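Local coordinates for protein CDC25-like phosphatase YCH1 (Saccharomyces cerevisiae, PDB 3FS5) that acts as a protein phosphatase, built as a small single-domain relative of rhodanese and of the Cdc25 catalytic domain, at residues H71-K76 with G82-I87; Y54-L59 with Q94-S99; H18-E23 with E31-V36. One frame throughout, in Å; residues are numbered along the deposited sequence.

Interaction 1 (H71-K76 with G82-I87); sequences HRLLEK and GALNVI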
loop_
_atom_site.group_PDB
_atom_site.type_symbol
_atom_site.label_atom_id
_atom_site.label_comp_id
_atom_site.label_asym_id
_atom_site.label_seq_id
_atom_site.Cartn_x
_atom_site.Cartn_y
_atom_site.Cartn_z
ATOM N N HIS A 71 13.636 4.976 -2.668
ATOM C CA HIS A 71 14.836 4.170 -2.839
ATOM C C HIS A 71 14.562 2.698 -2.540
ATOM O O HIS A 71 14.947 1.822 -3.315
ATOM C CB HIS A 71 15.952 4.676 -1.922
ATOM C CG HIS A 71 17.210 3.867 -2.004
ATOM N ND1 HIS A 71 18.068 3.929 -3.080
ATOM C CD2 HIS A 71 17.732 2.943 -1.160
ATOM C CE1 HIS A 71 19.062 3.078 -2.900
ATOM N NE2 HIS A 71 18.883 2.467 -1.743
ATOM N N ARG A 72 13.897 2.423 -1.419
ATOM C CA ARG A 72 13.600 1.044 -1.049
ATOM C C ARG A 72 12.743 0.360 -2.096
ATOM O O ARG A 72 12.997 -0.789 -2.459
ATOM C CB ARG A 72 12.875 0.971 0.297
ATOM C CG ARG A 72 13.761 1.147 1.506
ATOM C CD ARG A 72 13.002 0.796 2.777
ATOM N NE ARG A 72 12.744 -0.638 2.888
ATOM C CZ ARG A 72 12.048 -1.194 3.875
ATOM N NH1 ARG A 72 11.863 -2.507 3.904
ATOM N NH2 ARG A 72 11.524 -0.438 4.832
ATOM N N LEU A 73 11.716 1.063 -2.564
ATOM C CA LEU A 73 10.819 0.512 -3.568
ATOM C C LEU A 73 11.556 0.176 -4.861
ATOM O O LEU A 73 11.435 -0.935 -5.376
ATOM C CB LEU A 73 9.676 1.496 -3.858
ATOM C CG LEU A 73 8.646 1.659 -2.730
ATOM C CD1 LEU A 73 7.620 2.712 -3.115
ATOM C CD2 LEU A 73 7.961 0.317 -2.457
ATOM N N LEU A 74 12.325 1.131 -5.379
ATOM C CA LEU A 74 13.055 0.921 -6.626
ATOM C C LEU A 74 14.113 -0.165 -6.504
ATOM O O LEU A 74 14.406 -0.869 -7.469
ATOM C CB LEU A 74 13.690 2.233 -7.098
ATOM C CG LEU A 74 12.682 3.283 -7.579
ATOM C CD1 LEU A 74 13.390 4.583 -7.937
ATOM C CD2 LEU A 74 11.927 2.731 -8.789
ATOM N N GLU A 75 14.677 -0.304 -5.311
ATOM C CA GLU A 75 15.692 -1.318 -5.073
ATOM C C GLU A 75 15.043 -2.698 -5.171
ATOM O O GLU A 75 15.626 -3.637 -5.718
ATOM C CB GLU A 75 16.319 -1.103 -3.696
ATOM C CG GLU A 75 17.537 -1.957 -3.427
ATOM C CD GLU A 75 18.394 -1.390 -2.313
ATOM O OE1 GLU A 75 18.931 -0.273 -2.491
ATOM O OE2 GLU A 75 18.525 -2.053 -1.261
ATOM N N LYS A 76 13.824 -2.811 -4.653
ATOM C CA LYS A 76 13.081 -4.069 -4.703
ATOM C C LYS A 76 12.657 -4.361 -6.146
ATOM O O LYS A 76 12.672 -5.511 -6.594
ATOM C CB LYS A 76 11.837 -3.975 -3.808
ATOM C CG LYS A 76 10.969 -5.234 -3.754
ATOM C CD LYS A 76 9.826 -5.051 -2.749
ATOM C CE LYS A 76 9.089 -6.356 -2.430
ATOM N NZ LYS A 76 8.268 -6.857 -3.561
ATOM N N GLY A 82 9.567 -7.281 -14.198
ATOM C CA GLY A 82 8.743 -6.166 -14.634
ATOM C C GLY A 82 8.630 -4.992 -13.677
ATOM O O GLY A 82 9.573 -4.658 -12.963
ATOM N N ALA A 83 7.461 -4.358 -13.671
ATOM C CA ALA A 83 7.217 -3.207 -12.812
ATOM C C ALA A 83 6.728 -3.635 -11.434
ATOM O O ALA A 83 6.074 -4.668 -11.288
ATOM C CB ALA A 83 6.196 -2.289 -13.464
ATOM N N LEU A 84 7.053 -2.840 -10.424
ATOM C CA LEU A 84 6.623 -3.142 -9.065
ATOM C C LEU A 84 5.281 -2.460 -8.820
ATOM O O LEU A 84 5.105 -1.273 -9.111
ATOM C CB LEU A 84 7.653 -2.633 -8.046
ATOM C CG LEU A 84 7.282 -2.743 -6.560
ATOM C CD1 LEU A 84 7.315 -4.208 -6.105
ATOM C CD2 LEU A 84 8.253 -1.907 -5.725
ATOM N N ASN A 85 4.328 -3.219 -8.301
ATOM C CA ASN A 85 3.017 -2.669 -8.011
ATOM C C ASN A 85 2.976 -2.218 -6.556
ATOM O O ASN A 85 2.962 -3.038 -5.641
ATOM C CB ASN A 85 1.949 -3.717 -8.292
ATOM C CG ASN A 85 1.904 -4.103 -9.751
ATOM O OD1 ASN A 85 2.770 -4.834 -10.243
ATOM N ND2 ASN A 85 0.908 -3.596 -10.463
ATOM N N VAL A 86 2.966 -0.904 -6.360
ATOM C CA VAL A 86 2.950 -0.316 -5.023
ATOM C C VAL A 86 1.522 -0.018 -4.580
ATOM O O VAL A 86 0.788 0.686 -5.270
ATOM C CB VAL A 86 3.770 0.986 -5.001
ATOM C CG1 VAL A 86 3.893 1.496 -3.569
ATOM C CG2 VAL A 86 5.147 0.741 -5.619
ATOM N N ILE A 87 1.139 -0.546 -3.423
ATOM C CA ILE A 87 -0.217 -0.358 -2.902
ATOM C C ILE A 87 -0.254 0.473 -1.619
ATOM O O ILE A 87 0.292 0.069 -0.587
ATOM C CB ILE A 87 -0.868 -1.722 -2.615
ATOM C CG1 ILE A 87 -0.750 -2.615 -3.853
ATOM C CG2 ILE A 87 -2.319 -1.533 -2.217
ATOM C CD1 ILE A 87 -0.603 -4.072 -3.527
#

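Interaction 2 (Y54-L59 with Q94-S99); sequences YAYSRL and QQRGPS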
loop_
_atom_site.group_PDB
_atom_site.type_symbol
_atom_site.label_atom_id
_atom_site.label_comp_id
_atom_site.label_asym_id
_atom_site.label_seq_id
_atom_site.Cartn_x
_atom_site.Cartn_y
_atom_site.Cartn_z
ATOM N N TYR A 54 4.931 3.568 6.623
ATOM C CA TYR A 54 5.472 4.912 6.378
ATOM C C TYR A 54 4.362 5.943 6.576
ATOM O O TYR A 54 3.558 6.179 5.670
ATOM C CB TYR A 54 6.020 5.040 4.945
ATOM C CG TYR A 54 7.377 4.408 4.748
ATOM C CD1 TYR A 54 7.517 3.025 4.669
ATOM C CD2 TYR A 54 8.530 5.191 4.682
ATOM C CE1 TYR A 54 8.765 2.435 4.533
ATOM C CE2 TYR A 54 9.786 4.611 4.545
ATOM C CZ TYR A 54 9.895 3.231 4.474
ATOM O OH TYR A 54 11.128 2.635 4.361
ATOM N N ALA A 55 4.325 6.564 7.752
ATOM C CA ALA A 55 3.290 7.548 8.069
ATOM C C ALA A 55 3.187 8.689 7.056
ATOM O O ALA A 55 4.186 9.320 6.704
ATOM C CB ALA A 55 3.519 8.112 9.474
ATOM N N TYR A 56 1.967 8.953 6.603
ATOM C CA TYR A 56 1.716 10.015 5.637
ATOM C C TYR A 56 2.256 11.374 6.089
ATOM O O TYR A 56 2.891 12.088 5.312
ATOM C CB TYR A 56 0.218 10.148 5.379
ATOM C CG TYR A 56 -0.119 11.279 4.440
ATOM C CD1 TYR A 56 0.107 11.163 3.073
ATOM C CD2 TYR A 56 -0.643 12.478 4.920
ATOM C CE1 TYR A 56 -0.178 12.209 2.204
ATOM C CE2 TYR A 56 -0.932 13.531 4.061
ATOM C CZ TYR A 56 -0.698 13.390 2.705
ATOM O OH TYR A 56 -0.984 14.424 1.845
ATOM N N SER A 57 1.996 11.732 7.344
ATOM C CA SER A 57 2.451 13.016 7.873
ATOM C C SER A 57 3.943 13.225 7.688
ATOM O O SER A 57 4.380 14.309 7.297
ATOM C CB SER A 57 2.104 13.144 9.362
ATOM O OG SER A 57 0.700 13.188 9.548
ATOM N N ARG A 58 4.730 12.192 7.963
ATOM C CA ARG A 58 6.174 12.303 7.824
ATOM C C ARG A 58 6.625 12.288 6.363
ATOM O O ARG A 58 7.585 12.968 5.999
ATOM C CB ARG A 58 6.867 11.188 8.600
ATOM C CG ARG A 58 8.362 11.394 8.724
ATOM C CD ARG A 58 8.992 10.353 9.620
ATOM N NE ARG A 58 10.448 10.448 9.611
ATOM C CZ ARG A 58 11.253 9.547 10.159
ATOM N NH1 ARG A 58 12.570 9.711 10.103
ATOM N NH2 ARG A 58 10.745 8.480 10.764
ATOM N N LEU A 59 5.948 11.508 5.526
ATOM C CA LEU A 59 6.297 11.465 4.112
ATOM C C LEU A 59 6.121 12.864 3.529
ATOM O O LEU A 59 6.940 13.333 2.739
ATOM C CB LEU A 59 5.391 10.482 3.358
ATOM C CG LEU A 59 5.659 8.987 3.557
ATOM C CD1 LEU A 59 4.559 8.185 2.883
ATOM C CD2 LEU A 59 7.026 8.619 2.981
ATOM N N GLN A 94 -10.052 7.134 2.755
ATOM C CA GLN A 94 -9.655 8.522 2.948
ATOM C C GLN A 94 -8.805 9.109 1.833
ATOM O O GLN A 94 -8.131 8.391 1.093
ATOM C CB GLN A 94 -8.920 8.643 4.285
ATOM C CG GLN A 94 -9.655 7.919 5.395
ATOM C CD GLN A 94 -8.865 7.816 6.679
ATOM O OE1 GLN A 94 -8.817 8.755 7.476
ATOM N NE2 GLN A 94 -8.237 6.668 6.887
ATOM N N GLN A 95 -8.849 10.433 1.743
ATOM C CA GLN A 95 -8.121 11.201 0.747
ATOM C C GLN A 95 -6.604 11.063 0.882
ATOM O O GLN A 95 -5.867 11.315 -0.072
ATOM C CB GLN A 95 -8.527 12.675 0.865
ATOM C CG GLN A 95 -7.878 13.602 -0.140
ATOM C CD GLN A 95 -8.389 15.031 -0.034
ATOM O OE1 GLN A 95 -9.573 15.301 -0.257
ATOM N NE2 GLN A 95 -7.495 15.954 0.307
ATOM N N ARG A 96 -6.135 10.660 2.058
ATOM C CA ARG A 96 -4.702 10.511 2.266
ATOM C C ARG A 96 -4.097 9.362 1.469
ATOM O O ARG A 96 -2.900 9.367 1.176
ATOM C CB ARG A 96 -4.394 10.341 3.753
ATOM C CG ARG A 96 -4.512 11.638 4.534
ATOM C CD ARG A 96 -3.806 11.545 5.877
ATOM N NE ARG A 96 -3.652 12.854 6.505
ATOM C CZ ARG A 96 -2.880 13.085 7.562
ATOM N NH1 ARG A 96 -2.797 14.307 8.069
ATOM N NH2 ARG A 96 -2.184 12.094 8.110
ATOM N N GLY A 97 -4.925 8.383 1.118
ATOM C CA GLY A 97 -4.455 7.252 0.336
ATOM C C GLY A 97 -3.952 7.718 -1.022
ATOM O O GLY A 97 -2.779 7.531 -1.346
ATOM N N PRO A 98 -4.822 8.309 -1.854
ATOM C CA PRO A 98 -4.345 8.770 -3.159
ATOM C C PRO A 98 -3.322 9.911 -3.055
ATOM O O PRO A 98 -2.464 10.051 -3.923
ATOM C CB PRO A 98 -5.637 9.170 -3.889
ATOM C CG PRO A 98 -6.626 9.398 -2.788
ATOM C CD PRO A 98 -6.294 8.322 -1.796
ATOM N N SER A 99 -3.403 10.714 -1.994
ATOM C CA SER A 99 -2.441 11.803 -1.803
ATOM C C SER A 99 -1.043 11.233 -1.570
ATOM O O SER A 99 -0.058 11.790 -2.039
ATOM C CB SER A 99 -2.831 12.690 -0.615
ATOM O OG SER A 99 -4.043 13.362 -0.875
HETATM O O HOH W 1 -0.788 15.440 9.241
#

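Interaction 3 (H18-E23 with E31-V36); sequences HRWMQE and EPFQVV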
loop_
_atom_site.group_PDB
_atom_site.type_symbol
_atom_site.label_atom_id
_atom_site.label_comp_id
_atom_site.label_asym_id
_atom_site.label_seq_id
_atom_site.Cartn_x
_atom_site.Cartn_y
_atom_site.Cartn_z
ATOM N N HIS A 18 -5.827 -9.859 -1.794
ATOM C CA HIS A 18 -5.730 -11.137 -1.107
ATOM C C HIS A 18 -5.303 -12.228 -2.083
ATOM O O HIS A 18 -4.508 -13.099 -1.743
ATOM C CB HIS A 18 -7.075 -11.489 -0.457
ATOM C CG HIS A 18 -7.106 -12.853 0.154
ATOM N ND1 HIS A 18 -7.485 -13.974 -0.550
ATOM C CD2 HIS A 18 -6.757 -13.284 1.389
ATOM C CE1 HIS A 18 -7.366 -15.038 0.223
ATOM N NE2 HIS A 18 -6.926 -14.647 1.405
ATOM N N ARG A 19 -5.827 -12.173 -3.301
ATOM C CA ARG A 19 -5.477 -13.158 -4.314
ATOM C C ARG A 19 -3.991 -13.019 -4.654
ATOM O O ARG A 19 -3.276 -14.017 -4.754
ATOM C CB ARG A 19 -6.333 -12.959 -5.567
ATOM C CG ARG A 19 -6.134 -14.033 -6.624
ATOM C CD ARG A 19 -7.068 -13.835 -7.814
ATOM N NE ARG A 19 -6.749 -14.758 -8.904
ATOM C CZ ARG A 19 -7.058 -16.054 -8.918
ATOM N NH1 ARG A 19 -6.713 -16.804 -9.960
ATOM N NH2 ARG A 19 -7.723 -16.599 -7.905
ATOM N N TRP A 20 -3.527 -11.781 -4.820
ATOM C CA TRP A 20 -2.116 -11.531 -5.122
ATOM C C TRP A 20 -1.222 -12.082 -4.017
ATOM O O TRP A 20 -0.133 -12.600 -4.280
ATOM C CB TRP A 20 -1.838 -10.027 -5.239
ATOM C CG TRP A 20 -2.420 -9.353 -6.440
ATOM C CD1 TRP A 20 -3.268 -9.892 -7.367
ATOM C CD2 TRP A 20 -2.196 -7.995 -6.841
ATOM N NE1 TRP A 20 -3.585 -8.951 -8.319
ATOM C CE2 TRP A 20 -2.940 -7.778 -8.020
ATOM C CE3 TRP A 20 -1.437 -6.941 -6.317
ATOM C CZ2 TRP A 20 -2.947 -6.549 -8.686
ATOM C CZ3 TRP A 20 -1.444 -5.715 -6.984
ATOM C CH2 TRP A 20 -2.196 -5.534 -8.155
ATOM N N MET A 21 -1.666 -11.940 -2.774
ATOM C CA MET A 21 -0.880 -12.421 -1.646
ATOM C C MET A 21 -0.805 -13.946 -1.628
ATOM O O MET A 21 0.244 -14.517 -1.326
ATOM C CB MET A 21 -1.464 -11.880 -0.338
ATOM C CG MET A 21 -1.235 -10.376 -0.173
ATOM S SD MET A 21 -1.971 -9.653 1.304
ATOM C CE MET A 21 -0.843 -10.242 2.565
ATOM N N GLN A 22 -1.914 -14.597 -1.968
ATOM C CA GLN A 22 -1.959 -16.056 -2.008
ATOM C C GLN A 22 -1.008 -16.600 -3.079
ATOM O O GLN A 22 -0.313 -17.590 -2.854
ATOM C CB GLN A 22 -3.385 -16.538 -2.305
ATOM C CG GLN A 22 -4.390 -16.328 -1.171
ATOM C CD GLN A 22 -4.168 -17.276 -0.004
ATOM O OE1 GLN A 22 -3.133 -17.232 0.657
ATOM N NE2 GLN A 22 -5.141 -18.145 0.248
ATOM N N GLU A 23 -0.974 -15.946 -4.239
ATOM C CA GLU A 23 -0.120 -16.377 -5.348
ATOM C C GLU A 23 1.324 -15.893 -5.271
ATOM O O GLU A 23 2.217 -16.502 -5.862
ATOM C CB GLU A 23 -0.721 -15.924 -6.681
ATOM C CG GLU A 23 -2.081 -16.519 -6.973
ATOM C CD GLU A 23 -2.571 -16.185 -8.364
ATOM O OE1 GLU A 23 -2.771 -14.989 -8.659
ATOM O OE2 GLU A 23 -2.758 -17.122 -9.166
ATOM N N GLU A 31 3.683 -9.860 -11.756
ATOM C CA GLU A 31 4.677 -8.925 -11.245
ATOM C C GLU A 31 4.630 -8.871 -9.719
ATOM O O GLU A 31 3.643 -9.266 -9.096
ATOM C CB GLU A 31 4.424 -7.520 -11.801
ATOM C CG GLU A 31 4.426 -7.429 -13.311
ATOM C CD GLU A 31 4.170 -6.018 -13.802
ATOM O OE1 GLU A 31 3.161 -5.418 -13.380
ATOM O OE2 GLU A 31 4.974 -5.510 -14.612
ATOM N N PRO A 32 5.708 -8.380 -9.095
ATOM C CA PRO A 32 5.751 -8.286 -7.637
ATOM C C PRO A 32 4.955 -7.081 -7.144
ATOM O O PRO A 32 4.618 -6.177 -7.918
ATOM C CB PRO A 32 7.242 -8.159 -7.351
ATOM C CG PRO A 32 7.721 -7.355 -8.509
ATOM C CD PRO A 32 7.001 -7.989 -9.687
ATOM N N PHE A 33 4.648 -7.067 -5.854
ATOM C CA PHE A 33 3.898 -5.956 -5.282
ATOM C C PHE A 33 4.435 -5.648 -3.890
ATOM O O PHE A 33 5.141 -6.459 -3.298
ATOM C CB PHE A 33 2.404 -6.310 -5.215
ATOM C CG PHE A 33 2.095 -7.477 -4.311
ATOM C CD1 PHE A 33 1.905 -7.287 -2.945
ATOM C CD2 PHE A 33 2.032 -8.771 -4.820
ATOM C CE1 PHE A 33 1.659 -8.368 -2.101
ATOM C CE2 PHE A 33 1.785 -9.861 -3.985
ATOM C CZ PHE A 33 1.600 -9.660 -2.622
ATOM N N GLN A 34 4.120 -4.461 -3.386
ATOM C CA GLN A 34 4.551 -4.060 -2.057
ATOM C C GLN A 34 3.514 -3.135 -1.438
ATOM O O GLN A 34 3.174 -2.097 -2.006
ATOM C CB GLN A 34 5.901 -3.337 -2.104
ATOM C CG GLN A 34 6.353 -2.850 -0.726
ATOM C CD GLN A 34 6.524 -3.994 0.270
ATOM O OE1 GLN A 34 6.031 -3.936 1.401
ATOM N NE2 GLN A 34 7.234 -5.031 -0.144
ATOM N N VAL A 35 3.018 -3.523 -0.269
ATOM C CA VAL A 35 2.019 -2.743 0.442
ATOM C C VAL A 35 2.683 -1.683 1.312
ATOM O O VAL A 35 3.633 -1.976 2.043
ATOM C CB VAL A 35 1.148 -3.654 1.351
ATOM C CG1 VAL A 35 0.220 -2.807 2.221
ATOM C CG2 VAL A 35 0.342 -4.618 0.498
ATOM N N VAL A 36 2.193 -0.451 1.220
ATOM C CA VAL A 36 2.716 0.641 2.036
ATOM C C VAL A 36 1.562 1.211 2.862
ATOM O O VAL A 36 0.634 1.821 2.324
ATOM C CB VAL A 36 3.325 1.772 1.176
ATOM C CG1 VAL A 36 3.922 2.862 2.082
ATOM C CG2 VAL A 36 4.406 1.204 0.265
#

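Interaction 1 (H71-K76 with G82-I87)
Leu73 and Leu84 meet without an aromatic face or edge between them; the flat group that is touched is the peptide carbonyl of Leu73. Its O lies 3.3 Å from Leu84 CD2, with a C=O...CD2 angle near 113°, so the methyl comes in from the side of the carbonyl and not from its end. That is a tight approach for a methyl carbon to an oxygen. The same CD2 also touches Leu73 CD2 (4.0 Å), and the two isobutyl groups cross at about a right angle.

The other branch of Leu73 goes further along the strand. CD1 reaches tip to tip toward the fork of Val86, at 3.9 Å from CG1 and 4.0 Å from CG2, which places it almost evenly between the two methyls. Leu84 divides its branches in the same way: CD2 serves Leu73, while CD1 lies 3.8 Å from Lys76 NZ. The lysine chain runs out with CG anti to the backbone N and stays extended until a bend at chi4 (-70°) turns the amine across Leu84. This amine is hydrogen-bonded to Phe33 O, which satisfies the polar end of Lys76 beside the leucines.

Helix 71-76 and strand 84-87 run at 146°, nearer antiparallel than parallel, with their axes 9.4 Å apart. This is the helix-on-sheet layer of a rhodanese-like alpha/beta fold. Strand 84-88 lies between the parallel strands 33-37 and 116-121, and Leu73 and Val86 also touch those neighbours, at Gln34, Val36 and Leu118. Asn85 and Ile87 pack instead against helix 14-23, so strand 84-88 is sandwiched between two helices.

Interaction 2 (Y54-L59 with Q94-S99)
The start of helix 96-106, directly after the active-site loop of the Cdc25/rhodanese fold, meets the first turn of helix 56-61 here through Arg96, Ser99, Tyr56 and Ser57. Arg96 follows Cys90 at the spacing of the CX5R signature known from this phosphatase family; Cys90 carries a hydroxyethylthio modification in this crystal.

Tyr56, its CG anti to the backbone N (chi1 177°), extends its ring toward the second helix. Arg96 lays its aliphatic stem over one face: CG is 4.3 Å from the ring centroid and 23° off the normal, a CH-pi contact. Farther out, Arg96 NE comes within 3.4 Å of Tyr56 CD2, which sits 3.2 Å above the guanidinium plane. The guanidinium is tilted 45° to the ring, so the two planes do not stack. Toward the far end of the ring, Tyr56 OH lies 3.5 Å from Ser99 CB, and Ala100 and Leu103 of the same helix also touch the tyrosine.

Polar atoms join by way of water. A single molecule lies 2.7 Å from Ser57 OG and accepts from Arg96 NH1 at 2.6 Å. Ser99 turns its hydroxyl back to its own helix, donating to Gln95 O (2.9 Å) from above the carbonyl plane; Ser99 N bonds to that oxygen too.

Both the stem of Arg96 and one face of its guanidinium therefore rest against the Tyr56 ring, and the charged end reaches Ser57 through water. Arg96 and Ser57 also touch a crystal neighbour, so this pose may partly reflect the lattice.

Interaction 3 (H18-E23 with E31-V36)
Phe33 lies against the helical turn of Trp20 and Met21, and apolar contacts make up most of the joint. Phe33 CE2 sits 3.8 Å from Trp20 CB, and Phe33 CZ is the same 3.8 Å from Met21 CG, so neighbouring atoms on the outer part of the phenyl ring touch two consecutive residues. The Met21 and Phe33 side chains cross at about a right angle. Phe33 reaches the helix with CG between the backbone N and the carbonyl carbon (chi1 63°), the crowded position for a side chain.

As an aromatic pair the two rings are oblique. The six-membered ring of Trp20 and that of Phe33 have centroids 6.0 Å apart and planes at 44°, which fits neither an offset stack nor a T-shaped arrangement; the nearest indole atom, Trp20 CE3, comes to 4.0 Å from Phe33 CB.

Of the polar atoms, Trp20 O comes closest, 3.4 Å from Phe33 CE2. Along the helix, Arg19 and Glu23 form a long ion pair, with the carboxylate oxygen well out of the guanidinium plane, so charge alone links them.

Helix 14-23 is thereby packed on one face of the sheet, at the start of strand 33-37. Trp20 goes on to Ile87 of strand 84-88 and meets Trp119 edge-to-face, while Met21 reaches Trp128 of helix 124-132. Strand 33-37 itself is flanked by strands 84-88 and 52-53.

In the fold
Interactions 1 and 3 have centres about 12 Å apart and share one parallel sheet, whose adjacent strands are joined by Val36 N and Ile87 O (2.7 Å). They fasten helices to its two faces, 63-78 to one and 14-23 to the other; Glu31 OE2 also accepts from Ala83 N at 2.9 Å. Interaction 2 is centred about 18 Å from interaction 1 and 20 Å from interaction 3, beyond the C-terminal ends of these strands. Strand 84-88 leads through the Cys90 loop into helix 96-106, linking interaction 1 to interaction 2 along the chain. Arg72 NH2 and Tyr54 OH, 3.1 Å apart, bridge them in space.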